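Local coordinates for proto-oncogene tyrosine-protein kinase receptor Ret (Danio rerio, PDB 7AMK) that serves as the cell-surface receptor tyrosine kinase for GDNF, recognising it together with the co-receptor GFR alpha 1 through a cadherin-like ectodomain, at residues E10-G15 with K64-S69; E229-P234 with D263-P268; V362-S367 with Q394-I399. The protein carries 4 engineered substitutions. One frame throughout, in Å; residues are numbered along the deposited sequence.

In the fold
The three contacts fall in series along an elongated string of cadherin-like domains, and all are partly buried. Contact 1 and contact 3 lie toward opposite ends, with centres about 87 Å apart; contact 2 is much nearer the middle of the chain. Contact 1 joins the end of a sheet strand to the lead-in of a short helix within one domain, by apolar side chains, one backbone bond and a glycan-flanked indole. Contact 2 brings two loops together through carboxylates and calcium, with hardly any apolar packing. Contact 3 also pairs loops, yet is held by apolar side chains, with no hydrogen bond between its segments, which bury less surface between them than either other pair.

Contact 1: E10-G15 with K64-S69; sequences ENIYVG and KTLEWS. With NAG (2-acetamido-2-deoxy-beta-D-glucopyranose), chain C; FUC (alpha-L-fucopyranose), chain B.
At the end of strand 7-14 in the first cadherin-like domain of RET, Val14 packs against one face of the indole of Trp68, the first residue of helix 68-72. Val14 CG1 stands 3.8 Å from the centroid of the five-membered ring, 11° off its normal, a CH-pi contact over the face. CG1 reaches this place because it is turned anti to the Val14 backbone N (chi1 -178°). The opposite face of the indole carries sugar: C6 of the N-acetylglucosamine lies over it toward the rim, and its O5 is 3.5 Å from Trp68 CZ3. Fucose C5 approaches Trp68 CH2 obliquely at 3.9 Å. Strand 7-14 is an outer strand of its sheet, paired with strand 106-114, and the glycan is probably carried by neighbouring Asn115. With an alanine in place of Trp68, Val14 and the inner sugar would probably lose the flat surface between them, leaving the glycan freer to move. Next along the chain, Gly15 N donates to Leu66 O (2.8 Å, 160°). Leu66 points toward the strand and its side chain crosses that of Ile12 at about a right angle, Leu66 CD1 lying 3.8 Å from Ile12 CD1 and 3.4 Å from Tyr13 O.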
# COMPACT_ATOMS: atom_id res chain seq x y z
N GLU A 10 36.98 36.09 -22.20
CA GLU A 10 38.29 36.47 -22.67
C GLU A 10 38.77 37.65 -21.84
O GLU A 10 38.00 38.29 -21.12
CB GLU A 10 38.29 36.83 -24.17
CG GLU A 10 38.82 35.72 -25.08
CD GLU A 10 40.32 35.41 -24.88
OE1 GLU A 10 40.99 36.05 -24.03
OE2 GLU A 10 40.83 34.53 -25.60
N ASN A 11 40.07 37.90 -21.93
CA ASN A 11 40.70 39.07 -21.33
C ASN A 11 40.91 40.13 -22.40
O ASN A 11 41.16 39.81 -23.57
CB ASN A 11 42.04 38.70 -20.70
CG ASN A 11 41.92 37.52 -19.76
OD1 ASN A 11 41.04 37.49 -18.91
ND2 ASN A 11 42.79 36.54 -19.93
N ILE A 12 40.80 41.38 -22.00
CA ILE A 12 41.14 42.51 -22.85
C ILE A 12 42.08 43.39 -22.05
O ILE A 12 42.02 43.45 -20.81
CB ILE A 12 39.90 43.30 -23.34
CG1 ILE A 12 39.04 43.76 -22.16
CG2 ILE A 12 39.08 42.48 -24.33
CD1 ILE A 12 37.83 44.59 -22.59
N TYR A 13 42.96 44.08 -22.77
CA TYR A 13 44.03 44.85 -22.15
C TYR A 13 43.97 46.29 -22.60
O TYR A 13 43.49 46.60 -23.69
CB TYR A 13 45.40 44.26 -22.51
CG TYR A 13 45.57 42.86 -22.03
CD1 TYR A 13 46.09 42.61 -20.76
CD2 TYR A 13 45.22 41.78 -22.82
CE1 TYR A 13 46.26 41.32 -20.30
CE2 TYR A 13 45.39 40.47 -22.36
CZ TYR A 13 45.91 40.26 -21.10
OH TYR A 13 46.08 38.99 -20.62
N VAL A 14 44.48 47.18 -21.73
CA VAL A 14 44.80 48.55 -22.13
C VAL A 14 45.77 48.50 -23.30
O VAL A 14 46.68 47.66 -23.35
CB VAL A 14 45.38 49.34 -20.94
CG1 VAL A 14 45.67 50.82 -21.31
CG2 VAL A 14 44.44 49.26 -19.73
N GLY A 15 45.57 49.40 -24.27
CA GLY A 15 46.40 49.45 -25.45
C GLY A 15 45.99 48.50 -26.57
O GLY A 15 46.43 48.69 -27.71
N LYS A 64 37.29 50.29 -30.52
CA LYS A 64 37.97 51.43 -29.93
C LYS A 64 39.26 50.92 -29.30
O LYS A 64 39.27 49.83 -28.73
CB LYS A 64 37.09 52.11 -28.87
CG LYS A 64 37.81 53.07 -27.96
CD LYS A 64 37.19 53.08 -26.58
CE LYS A 64 37.27 54.45 -25.94
NZ LYS A 64 38.67 54.89 -25.69
N THR A 65 40.33 51.69 -29.43
CA THR A 65 41.58 51.32 -28.75
C THR A 65 41.46 51.62 -27.26
O THR A 65 41.18 52.76 -26.87
CB THR A 65 42.77 52.06 -29.36
OG1 THR A 65 42.82 51.79 -30.76
CG2 THR A 65 44.08 51.60 -28.71
N LEU A 66 41.65 50.59 -26.44
CA LEU A 66 41.40 50.69 -25.01
C LEU A 66 42.46 51.53 -24.31
O LEU A 66 43.66 51.41 -24.58
CB LEU A 66 41.35 49.29 -24.40
CG LEU A 66 40.19 48.43 -24.91
CD1 LEU A 66 40.19 47.12 -24.19
CD2 LEU A 66 38.86 49.17 -24.72
N GLU A 67 42.02 52.37 -23.38
CA GLU A 67 42.94 53.28 -22.71
C GLU A 67 42.82 53.13 -21.21
O GLU A 67 41.87 52.55 -20.69
CB GLU A 67 42.69 54.72 -23.15
CG GLU A 67 43.50 55.07 -24.38
CD GLU A 67 42.71 55.82 -25.41
OE1 GLU A 67 41.50 56.05 -25.18
OE2 GLU A 67 43.29 56.18 -26.46
N TRP A 68 43.83 53.65 -20.50
CA TRP A 68 43.80 53.62 -19.04
C TRP A 68 42.47 54.15 -18.49
O TRP A 68 41.87 53.54 -17.60
CB TRP A 68 44.96 54.42 -18.47
CG TRP A 68 46.29 53.84 -18.81
CD1 TRP A 68 47.19 54.33 -19.72
CD2 TRP A 68 46.87 52.65 -18.28
NE1 TRP A 68 48.30 53.52 -19.77
CE2 TRP A 68 48.12 52.48 -18.89
CE3 TRP A 68 46.44 51.71 -17.34
CZ2 TRP A 68 48.96 51.41 -18.60
CZ3 TRP A 68 47.27 50.65 -17.04
CH2 TRP A 68 48.51 50.51 -17.67
N SER A 69 42.00 55.29 -19.02
CA SER A 69 40.77 55.89 -18.51
C SER A 69 39.55 55.00 -18.74
O SER A 69 38.60 55.04 -17.95
CB SER A 69 40.55 57.28 -19.14
OG SER A 69 40.46 57.23 -20.56
C1 NAG C . 45.36 51.07 -13.10
C2 NAG C . 45.40 51.36 -11.60
C3 NAG C . 45.88 52.78 -11.35
C4 NAG C . 47.18 53.07 -12.10
C5 NAG C . 47.06 52.66 -13.56
C6 NAG C . 48.37 52.76 -14.30
C7 NAG C . 43.72 50.02 -10.41
C8 NAG C . 42.33 50.01 -9.83
N2 NAG C . 44.09 51.16 -11.00
O3 NAG C . 46.07 52.94 -9.95
O4 NAG C . 47.43 54.47 -12.07
O5 NAG C . 46.64 51.29 -13.65
O6 NAG C . 49.23 51.69 -13.95
O7 NAG C . 44.46 49.04 -10.35
C1 FUC B . 50.51 52.23 -13.56
C2 FUC B . 51.35 51.07 -12.97
C3 FUC B . 51.72 50.05 -14.04
C4 FUC B . 52.41 50.74 -15.23
C5 FUC B . 51.54 51.91 -15.74
C6 FUC B . 52.22 52.77 -16.81
O2 FUC B . 50.70 50.42 -11.88
O3 FUC B . 52.64 49.12 -13.49
O4 FUC B . 53.70 51.19 -14.84
O5 FUC B . 51.15 52.82 -14.68

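Contact 2: E229-P234 with D263-P268; sequences EDDNSP and DRDTTP. With CA (calcium ion), chain N; CA (calcium ion), chain M; CA (calcium ion), chain L.
Asp265 and Asn232 face each other at a calcium-binding linker of cadherin type, the other groups turning about the Asp265 carboxylate. Asp265 OD1 binds the calcium of chain M and OD2 that of chain N, both at 2.4 Å, so one carboxylate spans two metals. Asn232 holds it with two bonds: Asn232 N reaches the syn lone pair of Asp265 OD2 at 2.8 Å, while Asn232 ND2 meets Asp265 OD1 from above the carboxylate plane at 2.8 Å, the amide tilted 57° to the carboxylate. Asn232 O also binds the chain N ion, and Glu229 O the chain M ion. Asp230 CG is anti to its own nitrogen (chi1 -180°), which carries OD1 to the chain N ion; the Asp230 and Asp265 planes stand 77° apart. Asp231 OD1 binds the chain M ion and its OD2 the chain L ion, bridging two metals as well. Asp263 clasps the chain N ion with both oxygens, and its OD1 accepts from Asp265 N at 3.0 Å in an Asx turn. Asn277 and Asp341 complete the chain N site; Glu142 and Glu196 bind both other ions, with Asp228 at chain M and Asp194 at chain L. Thr343 is a further polar partner of Asp230, and Asn143 of Asp231. Acidic oxygens this close would probably repel one another without calcium, which suggests that the metals, with the Asn232 bonds, hold the two loops together.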
# COMPACT_ATOMS: atom_id res chain seq x y z
N GLU A 229 16.23 14.56 -27.72
CA GLU A 229 14.94 14.98 -28.22
C GLU A 229 14.00 13.78 -28.19
O GLU A 229 14.42 12.65 -27.98
CB GLU A 229 15.05 15.59 -29.62
CG GLU A 229 15.21 14.60 -30.71
CD GLU A 229 15.15 15.27 -32.08
OE1 GLU A 229 15.09 16.52 -32.11
OE2 GLU A 229 15.17 14.57 -33.12
N ASP A 230 12.71 14.05 -28.37
CA ASP A 230 11.68 13.02 -28.26
C ASP A 230 11.63 12.31 -29.61
O ASP A 230 10.95 12.74 -30.54
CB ASP A 230 10.34 13.65 -27.85
CG ASP A 230 9.20 12.62 -27.71
OD1 ASP A 230 9.41 11.39 -27.81
OD2 ASP A 230 8.06 13.07 -27.49
N ASP A 231 12.38 11.22 -29.72
CA ASP A 231 12.46 10.50 -30.99
C ASP A 231 12.24 9.00 -30.79
O ASP A 231 12.66 8.20 -31.64
CB ASP A 231 13.79 10.78 -31.71
CG ASP A 231 15.03 10.23 -30.95
OD1 ASP A 231 14.88 9.68 -29.83
OD2 ASP A 231 16.15 10.33 -31.49
N ASN A 232 11.61 8.61 -29.69
CA ASN A 232 11.27 7.22 -29.42
C ASN A 232 9.84 7.15 -28.92
O ASN A 232 9.46 7.91 -28.03
CB ASN A 232 12.23 6.59 -28.41
CG ASN A 232 13.64 6.43 -28.97
OD1 ASN A 232 13.96 5.41 -29.57
ND2 ASN A 232 14.47 7.45 -28.77
N SER A 233 9.04 6.25 -29.51
CA SER A 233 7.68 6.13 -29.04
C SER A 233 7.59 5.21 -27.83
O SER A 233 8.42 4.32 -27.66
CB SER A 233 6.78 5.59 -30.15
OG SER A 233 7.32 4.40 -30.67
N PRO A 234 6.60 5.45 -26.98
CA PRO A 234 6.39 4.57 -25.83
C PRO A 234 5.93 3.19 -26.27
O PRO A 234 5.38 3.00 -27.35
CB PRO A 234 5.30 5.29 -25.04
CG PRO A 234 4.57 6.09 -26.08
CD PRO A 234 5.63 6.55 -27.02
N ASP A 263 9.82 4.33 -22.34
CA ASP A 263 10.19 5.29 -23.39
C ASP A 263 11.69 5.52 -23.29
O ASP A 263 12.18 5.91 -22.22
CB ASP A 263 9.39 6.60 -23.23
CG ASP A 263 9.47 7.50 -24.45
OD1 ASP A 263 10.57 7.71 -24.98
OD2 ASP A 263 8.42 8.00 -24.89
N ARG A 264 12.42 5.27 -24.38
CA ARG A 264 13.87 5.40 -24.32
C ARG A 264 14.34 6.83 -24.17
O ARG A 264 15.49 7.05 -23.77
CB ARG A 264 14.49 4.76 -25.56
CG ARG A 264 14.22 3.27 -25.62
CD ARG A 264 14.99 2.57 -26.73
NE ARG A 264 14.70 1.14 -26.71
CZ ARG A 264 15.32 0.25 -25.95
NH1 ARG A 264 16.31 0.59 -25.14
NH2 ARG A 264 14.93 -1.03 -26.00
N ASP A 265 13.49 7.81 -24.48
CA ASP A 265 13.83 9.21 -24.29
C ASP A 265 13.81 9.59 -22.81
O ASP A 265 13.11 8.99 -21.99
CB ASP A 265 12.85 10.10 -25.06
CG ASP A 265 12.85 9.82 -26.54
OD1 ASP A 265 13.95 9.63 -27.11
OD2 ASP A 265 11.76 9.77 -27.16
N THR A 266 14.60 10.60 -22.47
CA THR A 266 14.65 11.15 -21.12
C THR A 266 13.54 12.17 -20.90
O THR A 266 12.96 12.71 -21.85
CB THR A 266 16.01 11.84 -20.85
OG1 THR A 266 16.06 13.08 -21.58
CG2 THR A 266 17.15 10.96 -21.30
N THR A 267 13.27 12.43 -19.63
CA THR A 267 12.23 13.32 -19.16
C THR A 267 12.77 13.99 -17.91
O THR A 267 13.43 13.34 -17.09
CB THR A 267 10.93 12.59 -18.79
OG1 THR A 267 10.49 11.78 -19.89
CG2 THR A 267 9.84 13.62 -18.45
N PRO A 268 12.50 15.28 -17.72
CA PRO A 268 12.90 15.92 -16.47
C PRO A 268 12.19 15.27 -15.29
O PRO A 268 11.11 14.68 -15.43
CB PRO A 268 12.48 17.39 -16.65
CG PRO A 268 12.34 17.55 -18.16
CD PRO A 268 11.83 16.22 -18.64
CA CA N . 9.49 9.52 -26.43
CA CA M . 15.91 10.75 -27.87
CA CA L . 17.98 9.19 -30.80
O HOH W 1 11.18 3.89 -26.71
O HOH W 2 16.97 7.17 -31.40
O HOH W 3 18.74 9.74 -32.93

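Contact 3: V362-S367 with Q394-I399; sequences VPIRFS and QKFKGI. With NAG (2-acetamido-2-deoxy-beta-D-glucopyranose), chain D.
Val362 meets Phe396 from the opposite direction, its CG1 touching the far end of the ring at 3.6 Å from CZ and equally close to CE1. The approach is oblique, neither squarely over the face nor at the edge. Val362 CG1 also comes within 4.3 Å of Ile399 CD1, which itself lies over one face of the Phe396 ring, displaced toward the rim. The phenyl group is therefore packed by a neighbour from its own segment as well as by the opposing loop. Ile364 adds a looser touch, its CD1 4.3 Å from Phe396 CE2, and Pro363 O sits near the ring plane, 4.4 Å from CZ. Phe396 points toward 362-367, and with CG anti to the carbonyl carbon (chi1 -74°) its CZ and CE1 come to Val362.

Around this apolar cluster, Phe248 packs on Phe396 and Arg250 lies against both Val362 and Ile399, the same strip being tied to the 394-399 loop by backbone bonds from Lys397 to Phe248 and Arg250. Arg365, with Pro363 CG 3.6 Å over its guanidinium face, forms a salt bridge to Glu391. Lys395 turns elsewhere, to Glu303 of the second subunit. With no metal ligand among its residues, this is consistent with a largely apolar joint between the third and fourth cadherin-like domains in a chain of beta-sandwich modules.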
# COMPACT_ATOMS: atom_id res chain seq x y z
N VAL A 362 -20.57 -7.93 -2.97
CA VAL A 362 -20.17 -8.52 -1.70
C VAL A 362 -21.43 -8.76 -0.86
O VAL A 362 -22.08 -7.79 -0.42
CB VAL A 362 -19.15 -7.64 -0.97
CG1 VAL A 362 -18.93 -8.14 0.44
CG2 VAL A 362 -17.83 -7.64 -1.77
N PRO A 363 -21.82 -10.01 -0.64
CA PRO A 363 -22.99 -10.29 0.21
C PRO A 363 -22.71 -9.92 1.66
O PRO A 363 -21.57 -9.98 2.13
CB PRO A 363 -23.18 -11.80 0.05
CG PRO A 363 -21.81 -12.31 -0.24
CD PRO A 363 -21.15 -11.25 -1.08
N ILE A 364 -23.76 -9.50 2.35
CA ILE A 364 -23.69 -9.13 3.76
C ILE A 364 -24.52 -10.17 4.50
O ILE A 364 -25.75 -10.23 4.34
CB ILE A 364 -24.20 -7.71 4.02
CG1 ILE A 364 -23.41 -6.67 3.21
CG2 ILE A 364 -24.16 -7.38 5.49
CD1 ILE A 364 -21.92 -6.63 3.54
N ARG A 365 -23.87 -10.99 5.32
CA ARG A 365 -24.56 -12.15 5.84
C ARG A 365 -23.65 -12.89 6.81
O ARG A 365 -22.45 -13.05 6.55
CB ARG A 365 -24.99 -13.09 4.70
CG ARG A 365 -23.82 -13.76 3.98
CD ARG A 365 -24.27 -14.54 2.75
NE ARG A 365 -23.14 -15.14 2.07
CZ ARG A 365 -23.11 -15.50 0.80
NH1 ARG A 365 -24.15 -15.29 0.00
NH2 ARG A 365 -22.01 -16.07 0.31
N PHE A 366 -24.21 -13.31 7.94
CA PHE A 366 -23.50 -14.22 8.81
C PHE A 366 -23.56 -15.62 8.22
O PHE A 366 -24.49 -15.97 7.48
CB PHE A 366 -24.11 -14.23 10.21
CG PHE A 366 -23.93 -12.95 10.98
CD1 PHE A 366 -22.73 -12.67 11.62
CD2 PHE A 366 -24.99 -12.05 11.12
CE1 PHE A 366 -22.57 -11.49 12.35
CE2 PHE A 366 -24.83 -10.87 11.86
CZ PHE A 366 -23.61 -10.60 12.47
N SER A 367 -22.57 -16.43 8.55
CA SER A 367 -22.70 -17.85 8.26
C SER A 367 -23.95 -18.38 8.95
O SER A 367 -24.53 -17.74 9.85
CB SER A 367 -21.48 -18.62 8.72
OG SER A 367 -21.57 -18.89 10.10
N GLN A 394 -13.39 -10.07 7.60
CA GLN A 394 -12.01 -9.72 7.92
C GLN A 394 -11.19 -9.37 6.69
O GLN A 394 -10.11 -8.79 6.83
CB GLN A 394 -11.33 -10.86 8.70
CG GLN A 394 -11.66 -10.84 10.19
CD GLN A 394 -11.41 -12.16 10.88
OE1 GLN A 394 -10.30 -12.44 11.33
NE2 GLN A 394 -12.44 -12.99 10.97
N LYS A 395 -11.68 -9.69 5.49
CA LYS A 395 -11.10 -9.24 4.24
C LYS A 395 -11.63 -7.87 3.80
O LYS A 395 -11.16 -7.34 2.80
CB LYS A 395 -11.39 -10.26 3.12
CG LYS A 395 -11.11 -11.72 3.47
CD LYS A 395 -11.71 -12.69 2.44
CE LYS A 395 -10.97 -12.66 1.11
NZ LYS A 395 -9.58 -13.22 1.21
N PHE A 396 -12.61 -7.30 4.51
CA PHE A 396 -13.27 -6.09 4.04
C PHE A 396 -12.35 -4.88 4.17
O PHE A 396 -11.64 -4.73 5.16
CB PHE A 396 -14.55 -5.82 4.83
CG PHE A 396 -15.69 -6.74 4.48
CD1 PHE A 396 -15.55 -7.70 3.49
CD2 PHE A 396 -16.91 -6.64 5.13
CE1 PHE A 396 -16.58 -8.54 3.17
CE2 PHE A 396 -17.95 -7.48 4.81
CZ PHE A 396 -17.79 -8.43 3.84
N LYS A 397 -12.42 -4.00 3.18
CA LYS A 397 -11.75 -2.70 3.19
C LYS A 397 -12.62 -1.73 2.40
O LYS A 397 -12.94 -2.00 1.24
CB LYS A 397 -10.34 -2.80 2.59
N GLY A 398 -12.99 -0.61 3.02
CA GLY A 398 -13.94 0.29 2.40
C GLY A 398 -15.39 -0.07 2.60
O GLY A 398 -16.27 0.54 1.98
N ILE A 399 -15.68 -1.06 3.45
CA ILE A 399 -17.03 -1.52 3.74
C ILE A 399 -17.23 -1.37 5.24
O ILE A 399 -16.55 -2.03 6.03
CB ILE A 399 -17.25 -2.98 3.32
CG1 ILE A 399 -16.87 -3.17 1.84
CG2 ILE A 399 -18.67 -3.40 3.61
CD1 ILE A 399 -16.74 -4.62 1.42
C1 NAG D . -14.55 4.89 2.74
C2 NAG D . -15.29 5.91 3.61
C3 NAG D . -14.36 6.45 4.70
C4 NAG D . -13.75 5.31 5.50
C5 NAG D . -13.07 4.31 4.57
C6 NAG D . -12.56 3.08 5.28
C7 NAG D . -15.15 8.08 2.44
C8 NAG D . -15.90 9.08 1.61
N2 NAG D . -15.84 6.99 2.81
O3 NAG D . -15.12 7.31 5.55
O4 NAG D . -12.77 5.82 6.41
O5 NAG D . -14.00 3.86 3.57
O6 NAG D . -13.60 2.14 5.49
O7 NAG D . -13.98 8.25 2.76